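Long-range contacts in uncharacterized protein (Thermus thermophilus HB8, PDB 4WVC), which probably hydrolyses mannosylglycerate to mannose and glycerate, and glucosylglycerate to glucose and glycerate, as a family 63 glycoside hydrolase: residues Phe344-Tyr349 against Tyr394-Thr399; Gly163-Pro168 against Arg348-Pro353; Leu142-Asp147 against Asp220-Tyr225. All blocks are in the same frame, centred on the assembly; numbering follows the deposited sequence.

Overall arrangement
Interactions 1 and 2 are neighbours, with centres about 9 Å apart, and both draw on the loop that precedes helix 356-368: they share Arg348 and Tyr349, touch the same bound glycerate and are tied together by the Glu345-Arg351 salt bridge. Interaction 2 is the buried one and the richest in direct hydrogen bonds, as suits a contact that holds the probable catalytic acid. Interactions 1 and 3 are both only partly buried, on opposite sides of the chain's centre. Interaction 1 rests on rings and prolines; interaction 3 joins two helix ends, and its hydrogen-bonded link between the segments runs through a water. Direct hydrogen bonds in interaction 2 thus contrast with ring, proline and water-mediated contacts in the other two.

Interaction 1 of 3, residues Phe344-Tyr349 against Tyr394-Thr399. With DGY ((2R)-2,3-dihydroxypropanoic acid), chain E.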
loop_
_atom_site.group_PDB
_atom_site.type_symbol
_atom_site.label_atom_id
_atom_site.label_comp_id
_atom_site.label_asym_id
_atom_site.label_seq_id
_atom_site.Cartn_x
_atom_site.Cartn_y
_atom_site.Cartn_z
ATOM N N PHE A 344 0.218 34.000 5.039
ATOM C CA PHE A 344 -0.163 34.215 3.622
ATOM C C PHE A 344 0.238 35.607 3.066
ATOM O O PHE A 344 -0.145 36.629 3.609
ATOM C CB PHE A 344 -1.678 33.993 3.458
ATOM C CG PHE A 344 -2.167 34.203 2.063
ATOM C CD1 PHE A 344 -1.708 33.381 1.038
ATOM C CD2 PHE A 344 -3.052 35.231 1.760
ATOM C CE1 PHE A 344 -2.126 33.569 -0.258
ATOM C CE2 PHE A 344 -3.471 35.438 0.453
ATOM C CZ PHE A 344 -3.017 34.588 -0.555
ATOM N N GLU A 345 1.060 35.632 2.026
ATOM C CA GLU A 345 1.483 36.869 1.387
ATOM C C GLU A 345 1.338 36.703 -0.117
ATOM O O GLU A 345 2.162 36.046 -0.731
ATOM C CB GLU A 345 2.931 37.189 1.743
ATOM C CG GLU A 345 3.137 37.560 3.211
ATOM C CD GLU A 345 4.590 37.847 3.518
ATOM O OE1 GLU A 345 5.291 36.926 4.003
ATOM O OE2 GLU A 345 5.035 38.982 3.257
ATOM N N PRO A 346 0.289 37.282 -0.709
ATOM C CA PRO A 346 -0.130 36.844 -2.042
ATOM C C PRO A 346 0.862 37.152 -3.172
ATOM O O PRO A 346 0.670 36.655 -4.264
ATOM C CB PRO A 346 -1.450 37.600 -2.262
ATOM C CG PRO A 346 -1.416 38.757 -1.306
ATOM C CD PRO A 346 -0.636 38.271 -0.125
ATOM N N GLY A 347 1.882 37.985 -2.912
ATOM C CA GLY A 347 2.922 38.308 -3.885
ATOM C C GLY A 347 4.341 37.833 -3.560
ATOM O O GLY A 347 5.202 37.881 -4.432
ATOM N N ARG A 348 4.591 37.355 -2.334
ATOM C CA ARG A 348 5.968 37.088 -1.855
ATOM C C ARG A 348 6.436 35.613 -1.951
ATOM O O ARG A 348 6.552 34.896 -0.931
ATOM C CB ARG A 348 6.143 37.598 -0.419
ATOM C CG ARG A 348 7.605 37.733 0.020
ATOM C CD ARG A 348 7.723 38.143 1.487
ATOM N NE ARG A 348 7.388 39.559 1.729
ATOM C CZ ARG A 348 8.175 40.606 1.429
ATOM N NH1 ARG A 348 9.359 40.449 0.858
ATOM N NH2 ARG A 348 7.776 41.834 1.716
ATOM N N TYR A 349 6.711 35.204 -3.190
ATOM C CA TYR A 349 7.517 34.016 -3.521
ATOM C C TYR A 349 6.816 32.667 -3.231
ATOM O O TYR A 349 5.960 32.241 -4.006
ATOM C CB TYR A 349 8.897 34.138 -2.845
ATOM C CG TYR A 349 10.090 33.521 -3.553
ATOM C CD1 TYR A 349 10.079 33.296 -4.925
ATOM C CD2 TYR A 349 11.276 33.258 -2.860
ATOM C CE1 TYR A 349 11.177 32.779 -5.580
ATOM C CE2 TYR A 349 12.391 32.744 -3.519
ATOM C CZ TYR A 349 12.332 32.517 -4.895
ATOM O OH TYR A 349 13.404 31.986 -5.619
ATOM N N TYR A 394 5.870 33.178 -10.593
ATOM C CA TYR A 394 4.680 32.848 -9.810
ATOM C C TYR A 394 3.576 33.871 -10.077
ATOM O O TYR A 394 3.791 34.856 -10.814
ATOM C CB TYR A 394 4.999 32.757 -8.313
ATOM C CG TYR A 394 6.065 33.713 -7.815
ATOM C CD1 TYR A 394 7.411 33.460 -8.047
ATOM C CD2 TYR A 394 5.729 34.863 -7.125
ATOM C CE1 TYR A 394 8.389 34.312 -7.600
ATOM C CE2 TYR A 394 6.704 35.715 -6.666
ATOM C CZ TYR A 394 8.039 35.434 -6.909
ATOM O OH TYR A 394 9.017 36.308 -6.474
ATOM N N TYR A 395 2.386 33.636 -9.519
ATOM C CA TYR A 395 1.265 34.568 -9.713
ATOM C C TYR A 395 0.435 34.791 -8.451
ATOM O O TYR A 395 0.264 33.881 -7.640
ATOM C CB TYR A 395 0.335 34.071 -10.808
ATOM C CG TYR A 395 1.016 33.726 -12.124
ATOM C CD1 TYR A 395 1.738 32.537 -12.266
ATOM C CD2 TYR A 395 0.915 34.569 -13.237
ATOM C CE1 TYR A 395 2.341 32.211 -13.471
ATOM C CE2 TYR A 395 1.522 34.245 -14.445
ATOM C CZ TYR A 395 2.224 33.062 -14.558
ATOM O OH TYR A 395 2.824 32.729 -15.747
ATOM N N ASP A 396 -0.094 36.006 -8.333
ATOM C CA ASP A 396 -1.033 36.349 -7.286
ATOM C C ASP A 396 -2.262 35.433 -7.386
ATOM O O ASP A 396 -2.867 35.326 -8.445
ATOM C CB ASP A 396 -1.442 37.829 -7.400
ATOM C CG ASP A 396 -2.019 38.382 -6.113
ATOM O OD1 ASP A 396 -3.137 38.022 -5.706
ATOM O OD2 ASP A 396 -1.323 39.174 -5.489
ATOM N N PRO A 397 -2.608 34.730 -6.295
ATOM C CA PRO A 397 -3.785 33.866 -6.360
ATOM C C PRO A 397 -5.119 34.612 -6.274
ATOM O O PRO A 397 -6.154 34.059 -6.640
ATOM C CB PRO A 397 -3.609 32.920 -5.160
ATOM C CG PRO A 397 -2.743 33.653 -4.216
ATOM C CD PRO A 397 -1.865 34.569 -5.034
ATOM N N LEU A 398 -5.075 35.857 -5.810
ATOM C CA LEU A 398 -6.262 36.685 -5.658
ATOM C C LEU A 398 -6.534 37.430 -6.959
ATOM O O LEU A 398 -7.669 37.458 -7.431
ATOM C CB LEU A 398 -6.069 37.693 -4.515
ATOM C CG LEU A 398 -6.137 37.160 -3.079
ATOM C CD1 LEU A 398 -5.049 36.151 -2.860
ATOM C CD2 LEU A 398 -6.015 38.280 -2.039
ATOM N N THR A 399 -5.480 38.029 -7.521
ATOM C CA THR A 399 -5.614 38.903 -8.694
ATOM C C THR A 399 -5.112 38.291 -9.987
ATOM O O THR A 399 -5.519 38.736 -11.048
ATOM C CB THR A 399 -4.903 40.263 -8.506
ATOM O OG1 THR A 399 -3.477 40.090 -8.531
ATOM C CG2 THR A 399 -5.319 40.935 -7.201
HETATM C C1 DGY E . 17.369 32.033 -5.589
HETATM O O1 DGY E . 16.306 32.661 -5.294
HETATM O O2 DGY E . 18.520 32.525 -5.564
HETATM C C2 DGY E . 17.269 30.598 -6.004
HETATM O O3 DGY E . 15.962 30.104 -5.671
HETATM C C3 DGY E . 18.352 29.783 -5.298
HETATM O O4 DGY E . 18.090 28.378 -5.435
#
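Pro346 and Asp396 bring the two backbones closest, their CA atoms 5.3 Å apart, where the type I beta turn Glu345-Arg348 meets the chain leaving strand 394-395. Here Asp396 CA points its hydrogen at Pro346 O, a CA-H...O contact of 3.5 Å. Asp396 OD1 accepts from Leu398 N in an Asx turn, widened to an Asx motif by Thr399 N, shaping the chain where Pro397 and Leu398 meet Phe344 and Pro346. With its CG anti to the backbone N (chi1 179°), Phe344 slides past Pro397 and Leu398 and meets them with its ring edge, Phe344 CZ lying 3.4 Å from Leu398 CD1, with Pro397 CG beside it. At the other end Tyr394 lays one ring face under Tyr349 CA, 3.9 Å from the ring centroid, while the two rings meet obliquely, planes at 53°. The Tyr394 hydroxyl is hydrogen-bonded to Glu197 O. Shortening Tyr394 to an alanine would probably leave the Glu197 carbonyl without this mate and deprive the Tyr349 backbone of its aromatic floor. Tyr349, a probable substrate-binding residue, has its OH 3.0 Å from DGY O1, so the contact backs the glycerate pocket. Strand 394-395 pairs antiparallel with 402-403, and Tyr395 packs on helix 372-389.

Interaction 2 of 3, residues Gly163-Pro168 against Arg348-Pro353. With DGY ((2R)-2,3-dihydroxypropanoic acid), chain E.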
loop_
_atom_site.group_PDB
_atom_site.type_symbol
_atom_site.label_atom_id
_atom_site.label_comp_id
_atom_site.label_asym_id
_atom_site.label_seq_id
_atom_site.Cartn_x
_atom_site.Cartn_y
_atom_site.Cartn_z
ATOM N N GLY A 163 13.536 23.947 -2.875
ATOM C CA GLY A 163 13.113 24.647 -4.086
ATOM C C GLY A 163 12.096 25.719 -3.770
ATOM O O GLY A 163 11.666 26.451 -4.659
ATOM N N MET A 164 11.730 25.823 -2.498
ATOM C CA MET A 164 10.642 26.673 -2.037
ATOM C C MET A 164 11.182 27.519 -0.900
ATOM O O MET A 164 10.834 27.330 0.252
ATOM C CB MET A 164 9.466 25.819 -1.576
ATOM C CG MET A 164 9.059 24.752 -2.575
ATOM S SD MET A 164 7.556 23.906 -2.066
ATOM C CE MET A 164 7.378 22.804 -3.495
ATOM N N ASP A 165 12.006 28.487 -1.294
ATOM C CA ASP A 165 13.026 29.089 -0.459
ATOM C C ASP A 165 12.527 29.752 0.801
ATOM O O ASP A 165 13.139 29.589 1.858
ATOM C CB ASP A 165 13.808 30.137 -1.255
ATOM C CG ASP A 165 14.339 29.618 -2.562
ATOM O OD1 ASP A 165 14.044 28.448 -2.926
ATOM O OD2 ASP A 165 15.029 30.414 -3.238
ATOM N N ASN A 166 11.455 30.532 0.697
ATOM C CA ASN A 166 10.938 31.245 1.859
ATOM C C ASN A 166 9.580 30.728 2.315
ATOM O O ASN A 166 8.754 31.479 2.857
ATOM C CB ASN A 166 10.919 32.763 1.620
ATOM C CG ASN A 166 9.878 33.191 0.610
ATOM O OD1 ASN A 166 9.464 32.403 -0.233
ATOM N ND2 ASN A 166 9.444 34.442 0.695
ATOM N N SER A 167 9.358 29.430 2.132
ATOM C CA SER A 167 8.102 28.809 2.581
ATOM C C SER A 167 7.901 29.079 4.063
ATOM O O SER A 167 8.841 28.976 4.850
ATOM C CB SER A 167 8.099 27.299 2.341
ATOM O OG SER A 167 6.945 26.713 2.907
ATOM N N PRO A 168 6.675 29.435 4.457
ATOM C CA PRO A 168 6.517 29.691 5.886
ATOM C C PRO A 168 6.822 28.471 6.777
ATOM O O PRO A 168 7.098 28.664 7.946
ATOM C CB PRO A 168 5.053 30.125 6.008
ATOM C CG PRO A 168 4.713 30.656 4.640
ATOM C CD PRO A 168 5.466 29.776 3.695
ATOM N N ARG A 348 4.591 37.355 -2.334
ATOM C CA ARG A 348 5.968 37.088 -1.855
ATOM C C ARG A 348 6.436 35.613 -1.951
ATOM O O ARG A 348 6.552 34.896 -0.931
ATOM C CB ARG A 348 6.143 37.598 -0.419
ATOM C CG ARG A 348 7.605 37.733 0.020
ATOM C CD ARG A 348 7.723 38.143 1.487
ATOM N NE ARG A 348 7.388 39.559 1.729
ATOM C CZ ARG A 348 8.175 40.606 1.429
ATOM N NH1 ARG A 348 9.359 40.449 0.858
ATOM N NH2 ARG A 348 7.776 41.834 1.716
ATOM N N TYR A 349 6.711 35.204 -3.190
ATOM C CA TYR A 349 7.517 34.016 -3.521
ATOM C C TYR A 349 6.816 32.667 -3.231
ATOM O O TYR A 349 5.960 32.241 -4.006
ATOM C CB TYR A 349 8.897 34.138 -2.845
ATOM C CG TYR A 349 10.090 33.521 -3.553
ATOM C CD1 TYR A 349 10.079 33.296 -4.925
ATOM C CD2 TYR A 349 11.276 33.258 -2.860
ATOM C CE1 TYR A 349 11.177 32.779 -5.580
ATOM C CE2 TYR A 349 12.391 32.744 -3.519
ATOM C CZ TYR A 349 12.332 32.517 -4.895
ATOM O OH TYR A 349 13.404 31.986 -5.619
ATOM N N TRP A 350 7.179 31.992 -2.138
ATOM C CA TRP A 350 6.574 30.697 -1.785
ATOM C C TRP A 350 5.670 30.831 -0.545
ATOM O O TRP A 350 5.337 29.849 0.107
ATOM C CB TRP A 350 7.665 29.648 -1.561
ATOM C CG TRP A 350 8.355 29.242 -2.807
ATOM C CD1 TRP A 350 9.528 29.700 -3.275
ATOM C CD2 TRP A 350 7.925 28.244 -3.723
ATOM N NE1 TRP A 350 9.864 29.086 -4.457
ATOM C CE2 TRP A 350 8.888 28.184 -4.760
ATOM C CE3 TRP A 350 6.805 27.394 -3.784
ATOM C CZ2 TRP A 350 8.771 27.324 -5.842
ATOM C CZ3 TRP A 350 6.695 26.534 -4.868
ATOM C CH2 TRP A 350 7.673 26.507 -5.883
ATOM N N ARG A 351 5.261 32.054 -0.237
ATOM C CA ARG A 351 4.373 32.297 0.896
ATOM C C ARG A 351 2.937 32.627 0.452
ATOM O O ARG A 351 2.181 33.286 1.191
ATOM C CB ARG A 351 4.956 33.410 1.789
ATOM C CG ARG A 351 6.393 33.169 2.213
ATOM C CD ARG A 351 7.026 34.358 2.962
ATOM N NE ARG A 351 6.569 34.434 4.350
ATOM C CZ ARG A 351 7.082 33.744 5.368
ATOM N NH1 ARG A 351 8.074 32.886 5.192
ATOM N NH2 ARG A 351 6.572 33.891 6.569
ATOM N N GLY A 352 2.541 32.173 -0.737
ATOM C CA GLY A 352 1.189 32.414 -1.227
ATOM C C GLY A 352 0.981 32.313 -2.716
ATOM O O GLY A 352 -0.037 31.792 -3.146
ATOM N N PRO A 353 1.915 32.847 -3.523
ATOM C CA PRO A 353 1.725 32.811 -4.962
ATOM C C PRO A 353 1.500 31.425 -5.546
ATOM O O PRO A 353 1.896 30.433 -4.959
ATOM C CB PRO A 353 3.036 33.403 -5.487
ATOM C CG PRO A 353 3.401 34.398 -4.469
ATOM C CD PRO A 353 3.016 33.763 -3.163
HETATM C C1 DGY E . 17.369 32.033 -5.589
HETATM O O1 DGY E . 16.306 32.661 -5.294
HETATM O O2 DGY E . 18.520 32.525 -5.564
HETATM C C2 DGY E . 17.269 30.598 -6.004
HETATM O O3 DGY E . 15.962 30.104 -5.671
HETATM C C3 DGY E . 18.352 29.783 -5.298
HETATM O O4 DGY E . 18.090 28.378 -5.435
HETATM O O HOH W 1 5.608 27.324 0.647
#
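Met164 runs across the indole of Trp350, and its atoms can be followed one by one. The backbone begins the contact: Met164 CA sits almost exactly above the five-membered ring, 3.3 Å from its centroid, as a CH-pi contact. CB comes next, 3.6 Å from Trp350 CD2 at the ring fusion. Met164 CG, placed beside the backbone N (chi1 -50°), moves on over the six-membered ring and lies 3.7 Å from Trp350 CZ3. The sulfur makes an oblique Met-aromatic contact, with Met164 SD 3.9 Å from Trp350 CZ3, and the methyl CE ends near the same carbon. Elsewhere around the indole, Trp355 stacks on it and Val358 of helix 356-368 touches it.

Beside this apolar layer, the amide of Asn166 grips the type II' turn Arg348-Arg351 with both ends. OD1 takes the backbone N-H of Trp350 on an in-plane lone pair (3.0 Å between Asn166 OD1 and Trp350 N, 158° at the hydrogen), and ND2 gives a weak bond to Arg348 O. The backbone O of Asn166 is used too, accepting from Arg351 NH1 at 2.8 Å, while Pro168 CG covers a face of that guanidinium. Arg351 also forms salt bridges with Asp171 and Glu345, which probably balance its charge. A water joins Ser167 OG to Trp350 O.

Asp165, the probable proton donor, follows Met164 directly. Asp165 OD2 accepts from DGY O3 at 2.6 Å and also lies near Tyr349 OH. With OD1 bonded and ND2 weakly so, the orientation of the Asn166 amide is probably settled, which would help keep the Asp165 loop and the Tyr349 turn in place, consistent with a pocket in which the probable acid and the probable substrate-binding Tyr349 both face the glycerate.

Interaction 3 of 3, residues Leu142-Asp147 against Asp220-Tyr225; sequences LYHARD and DPREIY
Arg146 NE donates to a water at 2.9 Å, and the same water donates to Pro221 O, so one solvent molecule bridges the end of helix 121-146 and the start of helix 221-227. The guanidinium is gripped further by Glu161 and by Val155 O, both at NH1. The axes of the short segments 142-146 and 221-225 approach to 9.3 Å, at 51°, close enough because small groups meet there: Ala145 CB touches Pro221 CB at 3.8 Å. A chi1 of -176° turns the ring of Tyr225 away from its own backbone N and beside the last carbonyls of the first helix, with Tyr225 CD2 3.8 Å from Ala145 O. Its hydroxyl is hydrogen-bonded to Gln256 of the second subunit, so the contact borders the subunit interface. On the outer side, His144 aims its ring edge at a face of the Arg222 guanidinium, the two planes 89° apart and CE1 lying 3.8 Å from NH2. Asp220 caps the second helix, its OD2 accepting from Glu223 N. Chemically, the junction pairs a small apolar seam with a water-mediated polar link; Glu161 probably balances the charge of Arg146, whereas the nearness of Arg222 would probably disfavour a protonated His144.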
loop_
_atom_site.group_PDB
_atom_site.type_symbol
_atom_site.label_atom_id
_atom_site.label_comp_id
_atom_site.label_asym_id
_atom_site.label_seq_id
_atom_site.Cartn_x
_atom_site.Cartn_y
_atom_site.Cartn_z
ATOM N N LEU A 142 22.017 10.897 -1.824
ATOM C CA LEU A 142 20.948 11.416 -0.965
ATOM C C LEU A 142 20.835 10.577 0.335
ATOM O O LEU A 142 20.891 11.127 1.425
ATOM C CB LEU A 142 19.611 11.488 -1.720
ATOM C CG LEU A 142 19.521 12.575 -2.820
ATOM C CD1 LEU A 142 18.391 12.351 -3.816
ATOM C CD2 LEU A 142 19.366 13.937 -2.173
ATOM N N TYR A 143 20.754 9.254 0.212
ATOM C CA TYR A 143 20.579 8.388 1.371
ATOM C C TYR A 143 21.841 8.317 2.248
ATOM O O TYR A 143 21.743 8.274 3.478
ATOM C CB TYR A 143 20.099 6.999 0.932
ATOM C CG TYR A 143 18.712 7.048 0.343
ATOM C CD1 TYR A 143 17.608 7.304 1.157
ATOM C CD2 TYR A 143 18.497 6.875 -1.022
ATOM C CE1 TYR A 143 16.317 7.340 0.641
ATOM C CE2 TYR A 143 17.208 6.929 -1.570
ATOM C CZ TYR A 143 16.124 7.161 -0.730
ATOM O OH TYR A 143 14.840 7.251 -1.237
ATOM N N HIS A 144 23.009 8.320 1.604
ATOM C CA HIS A 144 24.306 8.380 2.298
ATOM C C HIS A 144 24.448 9.682 3.122
ATOM O O HIS A 144 24.622 9.638 4.326
ATOM C CB HIS A 144 25.460 8.240 1.270
ATOM C CG HIS A 144 26.817 8.546 1.826
ATOM N ND1 HIS A 144 27.419 7.777 2.806
ATOM C CD2 HIS A 144 27.696 9.535 1.532
ATOM C CE1 HIS A 144 28.602 8.288 3.101
ATOM N NE2 HIS A 144 28.791 9.357 2.341
ATOM N N ALA A 145 24.323 10.824 2.457
ATOM C CA ALA A 145 24.478 12.131 3.093
ATOM C C ALA A 145 23.323 12.500 4.033
ATOM O O ALA A 145 23.534 13.110 5.083
ATOM C CB ALA A 145 24.616 13.199 2.013
ATOM N N ARG A 146 22.093 12.166 3.638
ATOM C CA ARG A 146 20.933 12.726 4.304
ATOM C C ARG A 146 20.019 11.747 5.028
ATOM O O ARG A 146 19.006 12.169 5.577
ATOM C CB ARG A 146 20.121 13.577 3.312
ATOM C CG ARG A 146 20.941 14.584 2.508
ATOM C CD ARG A 146 21.696 15.555 3.398
ATOM N NE ARG A 146 22.470 16.557 2.655
ATOM C CZ ARG A 146 21.944 17.597 2.011
ATOM N NH1 ARG A 146 20.621 17.792 1.987
ATOM N NH2 ARG A 146 22.742 18.441 1.377
ATOM N N ASP A 147 20.361 10.461 5.055
ATOM C CA ASP A 147 19.551 9.462 5.753
ATOM C C ASP A 147 20.430 8.437 6.451
ATOM O O ASP A 147 20.353 7.229 6.173
ATOM C CB ASP A 147 18.604 8.759 4.760
ATOM C CG ASP A 147 17.549 7.902 5.460
ATOM O OD1 ASP A 147 17.300 8.095 6.678
ATOM O OD2 ASP A 147 16.951 7.038 4.797
ATOM N N ASP A 220 31.366 18.663 3.671
ATOM C CA ASP A 220 31.452 17.278 4.108
ATOM C C ASP A 220 30.077 16.767 4.505
ATOM O O ASP A 220 29.541 17.194 5.526
ATOM C CB ASP A 220 32.375 17.149 5.317
ATOM C CG ASP A 220 32.528 15.717 5.768
ATOM O OD1 ASP A 220 33.064 14.920 4.984
ATOM O OD2 ASP A 220 32.099 15.385 6.884
ATOM N N PRO A 221 29.521 15.813 3.733
ATOM C CA PRO A 221 28.199 15.298 4.058
ATOM C C PRO A 221 27.997 14.927 5.525
ATOM O O PRO A 221 26.982 15.303 6.105
ATOM C CB PRO A 221 28.086 14.060 3.161
ATOM C CG PRO A 221 28.912 14.397 1.953
ATOM C CD PRO A 221 30.059 15.209 2.492
ATOM N N ARG A 222 28.947 14.207 6.120
ATOM C CA ARG A 222 28.817 13.762 7.512
ATOM C C ARG A 222 28.726 14.953 8.480
ATOM O O ARG A 222 27.840 14.991 9.319
ATOM C CB ARG A 222 29.986 12.856 7.934
ATOM C CG ARG A 222 30.262 11.666 7.005
ATOM C CD ARG A 222 31.167 10.616 7.664
ATOM N NE ARG A 222 31.350 9.419 6.823
ATOM C CZ ARG A 222 30.576 8.317 6.830
ATOM N NH1 ARG A 222 29.519 8.210 7.634
ATOM N NH2 ARG A 222 30.853 7.307 5.992
ATOM N N GLU A 223 29.642 15.916 8.363
ATOM C CA GLU A 223 29.654 17.095 9.259
ATOM C C GLU A 223 28.476 18.040 9.034
ATOM O O GLU A 223 27.944 18.588 9.990
ATOM C CB GLU A 223 30.973 17.892 9.149
ATOM C CG GLU A 223 32.197 17.208 9.759
ATOM C CD GLU A 223 31.903 16.574 11.102
ATOM O OE1 GLU A 223 31.343 17.257 11.967
ATOM O OE2 GLU A 223 32.199 15.381 11.302
ATOM N N ILE A 224 28.099 18.256 7.774
ATOM C CA ILE A 224 26.941 19.105 7.434
ATOM C C ILE A 224 25.715 18.566 8.166
ATOM O O ILE A 224 24.966 19.330 8.757
ATOM C CB ILE A 224 26.609 19.101 5.923
ATOM C CG1 ILE A 224 27.753 19.648 5.067
ATOM C CG2 ILE A 224 25.360 19.920 5.644
ATOM C CD1 ILE A 224 27.927 21.132 5.109
ATOM N N TYR A 225 25.518 17.250 8.120
ATOM C CA TYR A 225 24.388 16.630 8.778
ATOM C C TYR A 225 24.469 16.814 10.288
ATOM O O TYR A 225 23.457 17.095 10.929
ATOM C CB TYR A 225 24.281 15.127 8.443
ATOM C CG TYR A 225 23.056 14.464 9.046
ATOM C CD1 TYR A 225 23.041 14.043 10.378
ATOM C CD2 TYR A 225 21.901 14.281 8.292
ATOM C CE1 TYR A 225 21.917 13.459 10.941
ATOM C CE2 TYR A 225 20.766 13.690 8.848
ATOM C CZ TYR A 225 20.781 13.285 10.166
ATOM O OH TYR A 225 19.672 12.695 10.716
HETATM O O HOH W 2 25.132 16.382 3.737
#